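Local coordinates for protein DNA polymerase sliding clamp 2 (PDB 3LX2) that forms a ring-shaped homotrimeric sliding clamp that encircles DNA and probably tethers the replicative polymerase and other DNA-processing proteins to it, at residues 34-39 and 59-64; 51-56 and 232-237; 142-147 and 153-158. All blocks are in the same frame, centred on the assembly; numbering follows the deposited sequence.

Interaction 1 of 3, residues 34-39 and 59-64; sequences EGIQMR and SKYSVE
The phenol end of Y61 overlaps the backbone of G35, with its ring carbon CZ 3.8 Å from G35 CA. Two sheets of the N-terminal domain meet here, in the DNA-clamp fold of the PCNA family: Y61 belongs to the weakly bonded edge strand 60-63 of the five-stranded sheet, and G35 begins strand 35-41 of the nine-stranded one. The CA atoms of G35 and Y61 are 8.4 Å apart, too far for strand pairing, and the ring reaches across between the two segments. The first torsion explains its reach: CG stands opposite the backbone N (chi1 -170°), and the ring is carried straight across. The touching is done by the hydroxyl oxygen, since Y61 OH lies 3.2 Å from both CA and C of G35. The glycine has backbone angles at which a CB would not fit beside the carbonyl O of E34. I36 adds a looser apolar flank through its CG1, 4.2 Å from Y61 OH, while its side chain also packs on I5 and F29 between the sheets. Elsewhere round the ring, F58 meets Y61 with planes at about 50°, and I5 and E55 also touch it. The strand that carries Y61 starts with a classic beta bulge, in which S59 and K60 both face V6. The G35 amide takes no part in polar bonding to the phenol: G35 N and Y61 OH are 3.5 Å apart, but the angle is poor. The hydroxyl is instead hydrogen-bonded to the backbone O of N32, in the turn that joins strand 26-31 to strand 35-41, and this bond fixes Y61 OH beside the hairpin turn.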
# COMPACT_ATOMS: atom_id res chain seq x y z
N GLU A 34 8.48 15.15 37.50
CA GLU A 34 9.37 14.02 37.22
C GLU A 34 8.94 13.20 35.97
O GLU A 34 9.66 12.28 35.52
CB GLU A 34 9.63 13.18 38.51
CG GLU A 34 8.41 12.43 39.14
CD GLU A 34 7.28 13.32 39.78
OE1 GLU A 34 7.43 14.56 40.00
OE2 GLU A 34 6.20 12.72 40.06
N GLY A 35 7.81 13.59 35.38
CA GLY A 35 7.42 12.96 34.16
C GLY A 35 5.95 13.04 33.84
O GLY A 35 5.25 13.81 34.45
N ILE A 36 5.53 12.27 32.83
CA ILE A 36 4.13 12.20 32.37
C ILE A 36 3.54 10.83 32.72
O ILE A 36 4.23 9.77 32.67
CB ILE A 36 4.01 12.41 30.84
CG1 ILE A 36 4.16 13.88 30.43
CG2 ILE A 36 2.66 11.92 30.26
CD1 ILE A 36 4.82 14.05 29.05
N GLN A 37 2.25 10.86 33.06
CA GLN A 37 1.50 9.69 33.49
C GLN A 37 0.07 9.78 33.02
O GLN A 37 -0.54 10.85 33.02
CB GLN A 37 1.53 9.55 35.04
CG GLN A 37 2.92 9.16 35.59
CD GLN A 37 3.03 9.22 37.10
OE1 GLN A 37 2.19 9.78 37.81
NE2 GLN A 37 4.11 8.64 37.61
N MET A 38 -0.45 8.64 32.60
CA MET A 38 -1.82 8.53 32.26
C MET A 38 -2.30 7.18 32.73
O MET A 38 -1.56 6.21 32.74
CB MET A 38 -2.02 8.67 30.77
CG MET A 38 -3.38 8.21 30.32
SD MET A 38 -3.43 8.24 28.54
CE MET A 38 -4.88 7.27 28.24
N ARG A 39 -3.57 7.15 33.13
CA ARG A 39 -4.23 5.97 33.55
C ARG A 39 -5.65 6.15 33.13
O ARG A 39 -6.26 7.17 33.44
CB ARG A 39 -4.17 5.79 35.05
CG ARG A 39 -4.80 4.44 35.45
CD ARG A 39 -4.54 4.02 36.88
NE ARG A 39 -3.14 3.89 37.27
CZ ARG A 39 -2.77 3.62 38.53
NH1 ARG A 39 -3.71 3.45 39.47
NH2 ARG A 39 -1.48 3.51 38.84
N SER A 59 14.58 14.91 25.41
CA SER A 59 15.75 15.80 25.22
C SER A 59 15.75 17.04 26.11
O SER A 59 16.78 17.40 26.67
CB SER A 59 15.90 16.28 23.80
OG SER A 59 15.48 15.33 22.89
N LYS A 60 14.62 17.74 26.19
CA LYS A 60 14.47 18.87 27.12
C LYS A 60 13.18 18.64 27.88
O LYS A 60 12.17 18.28 27.34
CB LYS A 60 14.41 20.25 26.42
CG LYS A 60 15.60 20.60 25.50
CD LYS A 60 16.63 21.51 26.16
CE LYS A 60 18.10 21.05 25.88
NZ LYS A 60 19.23 21.97 26.46
N TYR A 61 13.20 18.81 29.16
CA TYR A 61 12.02 18.59 29.88
C TYR A 61 12.01 19.73 30.82
O TYR A 61 13.00 19.95 31.50
CB TYR A 61 12.14 17.31 30.67
CG TYR A 61 10.82 16.92 31.26
CD1 TYR A 61 9.93 16.13 30.52
CD2 TYR A 61 10.43 17.34 32.55
CE1 TYR A 61 8.71 15.76 31.04
CE2 TYR A 61 9.21 16.97 33.07
CZ TYR A 61 8.35 16.18 32.30
OH TYR A 61 7.11 15.79 32.75
N SER A 62 10.91 20.46 30.86
CA SER A 62 10.78 21.53 31.81
C SER A 62 9.34 21.92 32.08
O SER A 62 8.63 22.39 31.17
CB SER A 62 11.65 22.75 31.41
OG SER A 62 10.96 23.95 31.68
N VAL A 63 8.93 21.70 33.34
CA VAL A 63 7.57 21.99 33.84
C VAL A 63 7.58 22.92 35.06
O VAL A 63 8.41 22.77 35.98
CB VAL A 63 6.83 20.70 34.28
CG1 VAL A 63 5.47 21.05 34.90
CG2 VAL A 63 6.71 19.69 33.11
N GLU A 64 6.65 23.86 35.09
CA GLU A 64 6.52 24.74 36.25
C GLU A 64 5.48 24.18 37.21
O GLU A 64 5.79 23.30 38.02
CB GLU A 64 6.19 26.14 35.80
CG GLU A 64 7.04 26.50 34.63
CD GLU A 64 7.78 27.75 34.82
OE1 GLU A 64 7.10 28.77 35.15
OE2 GLU A 64 9.02 27.71 34.64

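Interaction 2 of 3, residues 51-56 and 232-237; sequences LNLPEM and YMVRDA
The tight turn between strands 228-234 and 238-244 rests on the end of strand 47-54, with P54 and A237 nearest in backbone terms (CA to CA 7.0 Å). The proline ring meets the turn by its outer carbons: P54 CG is 3.8 Å from A237 O, a van der Waals approach of a ring CH2 to a carbonyl oxygen. One residue before P54 and three before A237, the methyl tips L53 CD2 and V234 CG1 touch at 4.2 Å. In the nine-stranded antiparallel sheet, strand 238-244 lies between 47-54 and 228-234, and N52 and Y232 bond to it by backbone, at E239 and V240. The sheet therefore runs on from the N-terminal into the C-terminal domain of the subunit, and this contact passes across the start of its middle strand. R235 and D236 take positive phi angles (42° and 48°) in the turn. R235 then forms salt bridges to D8 and E12, while L53 packs on F13 and L16 of helix 10-21. On the exposed side, M56 reaches back from the 3-10 turn, its sulfur SD 4.2 Å from A237 CB.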
# COMPACT_ATOMS: atom_id res chain seq x y z
N LEU A 51 0.45 4.30 32.11
CA LEU A 51 1.50 4.84 31.28
C LEU A 51 2.38 5.73 32.14
O LEU A 51 1.90 6.68 32.79
CB LEU A 51 0.85 5.65 30.15
CG LEU A 51 1.66 6.65 29.36
CD1 LEU A 51 2.82 5.93 28.63
CD2 LEU A 51 0.77 7.37 28.32
N ASN A 52 3.67 5.45 32.12
CA ASN A 52 4.60 6.33 32.78
C ASN A 52 5.85 6.73 31.97
O ASN A 52 6.68 5.91 31.63
CB ASN A 52 4.96 5.78 34.16
CG ASN A 52 6.04 6.59 34.83
OD1 ASN A 52 5.79 7.63 35.44
ND2 ASN A 52 7.27 6.12 34.68
N LEU A 53 5.98 8.03 31.73
CA LEU A 53 7.05 8.60 30.93
C LEU A 53 7.92 9.58 31.75
O LEU A 53 7.64 10.78 31.81
CB LEU A 53 6.47 9.28 29.67
CG LEU A 53 5.66 8.42 28.69
CD1 LEU A 53 5.11 9.24 27.47
CD2 LEU A 53 6.38 7.22 28.23
N PRO A 54 8.99 9.07 32.37
CA PRO A 54 9.85 9.90 33.25
C PRO A 54 10.62 10.94 32.43
O PRO A 54 11.01 10.67 31.30
CB PRO A 54 10.83 8.88 33.86
CG PRO A 54 10.23 7.54 33.61
CD PRO A 54 9.44 7.67 32.32
N GLU A 55 10.86 12.10 33.01
CA GLU A 55 11.56 13.18 32.32
C GLU A 55 12.84 12.79 31.65
O GLU A 55 13.15 13.33 30.59
CB GLU A 55 11.89 14.29 33.29
CG GLU A 55 12.92 13.87 34.31
CD GLU A 55 13.24 14.98 35.25
OE1 GLU A 55 13.29 16.15 34.83
OE2 GLU A 55 13.42 14.68 36.44
N MET A 56 13.60 11.85 32.22
CA MET A 56 14.87 11.45 31.56
C MET A 56 14.74 10.98 30.07
O MET A 56 15.73 10.96 29.32
CB MET A 56 15.65 10.41 32.38
CG MET A 56 15.19 8.98 32.18
SD MET A 56 16.28 7.74 33.01
CE MET A 56 15.90 8.30 34.69
N TYR A 232 5.05 -2.95 28.11
CA TYR A 232 6.27 -2.63 27.39
C TYR A 232 7.09 -1.50 27.98
O TYR A 232 6.57 -0.43 28.33
CB TYR A 232 6.10 -2.52 25.87
CG TYR A 232 5.03 -1.63 25.22
CD1 TYR A 232 3.74 -2.15 24.90
CD2 TYR A 232 5.32 -0.33 24.78
CE1 TYR A 232 2.75 -1.35 24.24
CE2 TYR A 232 4.32 0.48 24.08
CZ TYR A 232 3.05 -0.04 23.83
OH TYR A 232 2.09 0.72 23.15
N MET A 233 8.39 -1.78 28.11
CA MET A 233 9.37 -0.82 28.58
C MET A 233 9.66 0.12 27.44
O MET A 233 9.79 -0.34 26.32
CB MET A 233 10.64 -1.53 29.01
CG MET A 233 10.43 -2.41 30.20
SD MET A 233 9.39 -1.60 31.43
CE MET A 233 9.86 -2.55 32.90
N VAL A 234 9.67 1.43 27.68
CA VAL A 234 9.96 2.37 26.56
C VAL A 234 11.32 3.03 26.78
O VAL A 234 11.55 3.67 27.79
CB VAL A 234 8.77 3.32 26.17
CG1 VAL A 234 7.67 3.30 27.22
CG2 VAL A 234 9.22 4.75 25.82
N ARG A 235 12.23 2.76 25.86
CA ARG A 235 13.65 3.09 26.01
C ARG A 235 14.22 2.84 27.39
O ARG A 235 14.92 3.69 27.94
CB ARG A 235 13.92 4.56 25.65
CG ARG A 235 13.77 4.91 24.19
CD ARG A 235 13.99 6.38 24.05
NE ARG A 235 13.67 6.89 22.72
CZ ARG A 235 13.91 8.13 22.34
NH1 ARG A 235 14.46 9.00 23.19
NH2 ARG A 235 13.58 8.52 21.11
N ASP A 236 13.92 1.67 27.96
CA ASP A 236 14.52 1.28 29.24
C ASP A 236 14.40 2.42 30.23
O ASP A 236 15.42 3.04 30.62
CB ASP A 236 16.01 0.90 29.06
CG ASP A 236 16.29 -0.60 29.33
OD1 ASP A 236 15.66 -1.48 28.66
OD2 ASP A 236 17.16 -0.91 30.19
N ALA A 237 13.15 2.70 30.61
CA ALA A 237 12.77 3.79 31.53
C ALA A 237 11.27 4.01 31.54
O ALA A 237 10.64 3.91 32.57
CB ALA A 237 13.50 5.10 31.22

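Interaction 3 of 3, residues 142-147 and 153-158; sequences KRAVKA and DSIYFM
Helix 138-151 passes strand 154-159 with V145 and I155 closest along the backbone, their CA atoms 7.1 Å apart, and no hydrogen bond crosses between 142-147 and 153-158. The contact is made by one methyl group. I155 is fully extended, with CG1 anti to the backbone N (chi1 -176°) and CD1 anti in turn (chi2 166°), which delivers CD1 end-on to the helix surface. There I155 CD1 lies 3.9 Å from V145 CA and equally far from A144 O. Two side chains flank it, A144 CB at 4.4 Å and V145 CG2 at 4.3 Å from I155 CD1, and with these alongside the methyl sits against the helix backbone. The other branch, I155 CG2, faces the edge of the F157 ring in its plane. F166 of strand 164-169 touches both A144 and I155, while L209 and V202 of helix 202-209 pack on V145 and I155, respectively. R143, on the same helix, forms a salt bridge with D87 of a neighbouring subunit, so this helix serves the core and the trimer interface together. Helices packed inside a beta-sheet shell, lining the channel for DNA, are the hallmark of the PCNA clamp.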
# COMPACT_ATOMS: atom_id res chain seq x y z
N LYS A 142 2.36 -11.30 18.13
CA LYS A 142 1.52 -10.82 17.02
C LYS A 142 1.19 -11.98 16.12
O LYS A 142 0.19 -11.97 15.45
CB LYS A 142 2.21 -9.74 16.20
CG LYS A 142 2.18 -8.38 16.89
CD LYS A 142 2.54 -7.26 15.94
CE LYS A 142 4.01 -7.01 15.87
NZ LYS A 142 4.31 -5.72 15.15
N ARG A 143 2.04 -13.00 16.14
CA ARG A 143 1.80 -14.18 15.34
C ARG A 143 0.61 -14.84 16.00
O ARG A 143 -0.46 -14.92 15.41
CB ARG A 143 3.05 -15.10 15.33
CG ARG A 143 2.80 -16.66 15.35
CD ARG A 143 2.05 -17.29 14.12
NE ARG A 143 2.53 -16.84 12.79
CZ ARG A 143 3.40 -17.48 11.99
NH1 ARG A 143 3.95 -18.65 12.33
NH2 ARG A 143 3.72 -16.93 10.83
N ALA A 144 0.82 -15.31 17.22
CA ALA A 144 -0.19 -16.00 17.97
C ALA A 144 -1.54 -15.31 17.80
O ALA A 144 -2.54 -15.91 17.34
CB ALA A 144 0.18 -16.01 19.40
N VAL A 145 -1.58 -14.03 18.15
CA VAL A 145 -2.83 -13.33 18.18
C VAL A 145 -3.45 -13.39 16.78
O VAL A 145 -4.61 -13.72 16.66
CB VAL A 145 -2.64 -11.91 18.69
CG1 VAL A 145 -3.85 -11.11 18.43
CG2 VAL A 145 -2.31 -11.95 20.17
N LYS A 146 -2.67 -13.12 15.75
CA LYS A 146 -3.21 -13.03 14.39
C LYS A 146 -3.70 -14.41 13.86
O LYS A 146 -4.59 -14.50 13.02
CB LYS A 146 -2.15 -12.50 13.49
CG LYS A 146 -2.62 -11.52 12.51
CD LYS A 146 -1.45 -10.77 11.92
CE LYS A 146 -1.08 -9.56 12.83
NZ LYS A 146 -0.27 -8.52 12.12
N ALA A 147 -3.14 -15.49 14.40
CA ALA A 147 -3.57 -16.82 14.07
C ALA A 147 -4.88 -17.14 14.81
O ALA A 147 -5.76 -17.82 14.28
CB ALA A 147 -2.47 -17.81 14.41
N ASP A 153 -12.85 -15.10 18.18
CA ASP A 153 -12.73 -13.76 18.72
C ASP A 153 -12.03 -13.81 20.09
O ASP A 153 -11.73 -12.79 20.70
CB ASP A 153 -14.13 -13.13 18.83
CG ASP A 153 -15.17 -14.09 19.48
OD1 ASP A 153 -15.58 -15.14 18.86
OD2 ASP A 153 -15.59 -13.78 20.63
N SER A 154 -11.73 -15.02 20.54
CA SER A 154 -11.14 -15.22 21.85
C SER A 154 -9.84 -15.94 21.68
O SER A 154 -9.72 -16.75 20.76
CB SER A 154 -12.04 -16.10 22.68
OG SER A 154 -13.04 -15.28 23.24
N ILE A 155 -8.86 -15.62 22.53
CA ILE A 155 -7.60 -16.33 22.53
C ILE A 155 -7.28 -16.81 23.92
O ILE A 155 -7.44 -16.07 24.90
CB ILE A 155 -6.39 -15.52 21.87
CG1 ILE A 155 -5.12 -16.37 21.80
CG2 ILE A 155 -6.11 -14.21 22.58
CD1 ILE A 155 -4.00 -15.81 20.91
N TYR A 156 -6.81 -18.05 23.99
CA TYR A 156 -6.44 -18.69 25.25
C TYR A 156 -4.97 -18.52 25.47
O TYR A 156 -4.17 -18.78 24.56
CB TYR A 156 -6.81 -20.18 25.27
CG TYR A 156 -8.28 -20.41 25.52
CD1 TYR A 156 -8.76 -20.49 26.83
CD2 TYR A 156 -9.19 -20.50 24.47
CE1 TYR A 156 -10.11 -20.68 27.10
CE2 TYR A 156 -10.55 -20.71 24.73
CZ TYR A 156 -11.00 -20.79 26.06
OH TYR A 156 -12.33 -20.97 26.38
N PHE A 157 -4.65 -18.09 26.68
CA PHE A 157 -3.29 -17.98 27.18
C PHE A 157 -3.18 -19.12 28.15
O PHE A 157 -3.96 -19.20 29.10
CB PHE A 157 -3.08 -16.63 27.90
CG PHE A 157 -2.67 -15.50 26.99
CD1 PHE A 157 -1.51 -14.76 27.26
CD2 PHE A 157 -3.41 -15.18 25.88
CE1 PHE A 157 -1.09 -13.73 26.44
CE2 PHE A 157 -3.01 -14.15 25.02
CZ PHE A 157 -1.85 -13.42 25.30
N MET A 158 -2.20 -20.00 27.94
CA MET A 158 -1.95 -21.12 28.86
C MET A 158 -0.47 -21.34 29.12
O MET A 158 0.37 -21.18 28.22
CB MET A 158 -2.49 -22.45 28.32
CG MET A 158 -3.90 -22.42 27.68
SD MET A 158 -4.25 -24.06 26.94
CE MET A 158 -3.95 -25.13 28.37

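Interactions 1 and 2 adjoin, their centres 11 Å apart: strands 35-41 and 47-54 are neighbours in the nine-stranded sheet, joined by backbone pairs I36 with L53 and E34 with E55, and the Y61 ring also packs on E55. Interaction 3 lies on the opposite side of the chain's centre, its own centre 35 and 27 Å from theirs. Interactions 1 and 3 are buried; interaction 2 is a surface contact. None has a cross-segment hydrogen bond. Interaction 1 sets a phenol on a glycine backbone between two sheets, interaction 2 brings turn and strand together across the domain junction, and interaction 3 sets an isoleucine methyl on the backbone and small side chains of a helix.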